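Local coordinates for protein sugar kinase, pfkB family (Thermotoga maritima, PDB 2AJR) that probably phosphorylates a phosphorylated sugar such as fructose 1-phosphate with ATP, as a kinase of the pfkB family, at residues V17-A22 / G154-G159. Sequence-based numbering, arbitrary orientation.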
# COMPACT_ATOMS: atom_id res chain seq x y z
N VAL A 17 13.45 -8.62 -19.08
CA VAL A 17 14.20 -8.56 -17.84
C VAL A 17 13.63 -7.42 -17.02
O VAL A 17 13.57 -6.30 -17.49
CB VAL A 17 15.66 -8.26 -18.12
CG1 VAL A 17 16.40 -7.93 -16.80
CG2 VAL A 17 16.29 -9.43 -18.88
N THR A 18 13.23 -7.72 -15.80
CA THR A 18 12.69 -6.73 -14.87
C THR A 18 13.39 -6.95 -13.54
O THR A 18 12.96 -7.75 -12.73
CB THR A 18 11.17 -6.92 -14.67
OG1 THR A 18 10.52 -6.94 -15.94
CG2 THR A 18 10.59 -5.84 -13.78
N LEU A 19 14.51 -6.28 -13.34
CA LEU A 19 15.30 -6.53 -12.16
C LEU A 19 14.58 -6.10 -10.90
O LEU A 19 14.86 -6.63 -9.82
CB LEU A 19 16.67 -5.86 -12.27
CG LEU A 19 17.55 -6.43 -13.39
CD1 LEU A 19 18.99 -5.98 -13.21
CD2 LEU A 19 17.49 -7.96 -13.43
N ASN A 20 13.64 -5.17 -11.04
CA ASN A 20 12.89 -4.62 -9.91
C ASN A 20 11.37 -4.66 -10.14
O ASN A 20 10.73 -3.64 -10.30
CB ASN A 20 13.36 -3.19 -9.65
CG ASN A 20 13.09 -2.71 -8.20
OD1 ASN A 20 12.64 -3.48 -7.36
ND2 ASN A 20 13.36 -1.43 -7.94
N PRO A 21 10.78 -5.86 -10.14
CA PRO A 21 9.34 -5.97 -10.36
C PRO A 21 8.53 -5.32 -9.28
O PRO A 21 9.04 -5.07 -8.19
CB PRO A 21 9.08 -7.48 -10.29
CG PRO A 21 10.41 -8.11 -10.46
CD PRO A 21 11.38 -7.17 -9.85
N ALA A 22 7.25 -5.08 -9.55
CA ALA A 22 6.36 -4.55 -8.52
C ALA A 22 4.95 -5.11 -8.66
O ALA A 22 4.54 -5.48 -9.74
CB ALA A 22 6.35 -3.04 -8.56
N GLY A 154 13.46 -0.63 -16.87
CA GLY A 154 13.08 -0.29 -15.52
C GLY A 154 14.27 -0.25 -14.58
O GLY A 154 15.40 -0.51 -14.96
N SER A 155 13.97 0.01 -13.32
CA SER A 155 14.98 0.21 -12.32
C SER A 155 15.69 -1.08 -11.87
O SER A 155 15.25 -2.18 -12.14
CB SER A 155 14.34 0.86 -11.09
OG SER A 155 13.33 0.01 -10.54
N ILE A 156 16.78 -0.85 -11.14
CA ILE A 156 17.63 -1.85 -10.50
C ILE A 156 17.22 -1.85 -9.04
O ILE A 156 16.95 -0.79 -8.49
CB ILE A 156 19.12 -1.38 -10.59
CG1 ILE A 156 19.64 -1.49 -12.02
CG2 ILE A 156 20.03 -2.18 -9.69
CD1 ILE A 156 19.00 -2.63 -12.79
N PRO A 157 17.17 -3.03 -8.39
CA PRO A 157 16.94 -3.00 -6.95
C PRO A 157 18.24 -2.66 -6.21
O PRO A 157 19.31 -2.81 -6.78
CB PRO A 157 16.51 -4.44 -6.65
CG PRO A 157 17.22 -5.25 -7.65
CD PRO A 157 17.29 -4.40 -8.90
N PRO A 158 18.13 -2.17 -4.97
CA PRO A 158 19.30 -1.86 -4.16
C PRO A 158 20.25 -3.04 -4.00
O PRO A 158 19.80 -4.18 -3.89
CB PRO A 158 18.71 -1.47 -2.79
CG PRO A 158 17.33 -1.14 -3.02
CD PRO A 158 16.88 -1.82 -4.28
N GLY A 159 21.54 -2.75 -3.97
CA GLY A 159 22.57 -3.78 -3.77
C GLY A 159 23.12 -4.33 -5.07
O GLY A 159 24.07 -5.12 -5.05
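Asn20 reaches across to Ser155 and Pro157 where two neighbouring parallel strands, 14-18 and 149-153, run out into loops. Its CB rests against the Ser155 carbonyl, 3.3 Å from O, and equally near OG of the same serine. CG stands anti to the backbone N (chi1 -157°), which places the amide beside 155-157, the Asn20 side chain and the Pro157 ring passing in opposite directions. From there the two branches part. OD1 lies 4.1 Å from Pro157 CB, a loose van der Waals approach. ND2 donates to Ser155 OG at 3.0 Å. That bond is bent (144° at the hydrogen), and the hydroxyl oxygen sits 21° out of the amide plane. The same ND2 also donates to the Pro124 carbonyl, so two acceptors fix the rotation of the amide.

Beside this polar pair is an apolar one. The Leu19 and Ile156 side chains run alongside each other in one direction, Leu19 CD1 touching Ile156 CD1 at 3.4 Å, and Leu19 CB packs on Pro157 CD at 3.7 Å. Phe73 and Phe136 extend the apolar surroundings of Leu19. With an alanine here instead of Asn20, Ser155 OG and the Pro124 carbonyl would probably lose this donor, and a gap would be likely beside the Pro157 ring.

The contact thus joins the loops that leave the C-terminal ends of two inner strands of the ribokinase-like fold, away from the magnesium site. Its chemistry is divided: one buried amide ties three chain segments together by directional bonds, and the leucine, isoleucine and proline add close apolar packing.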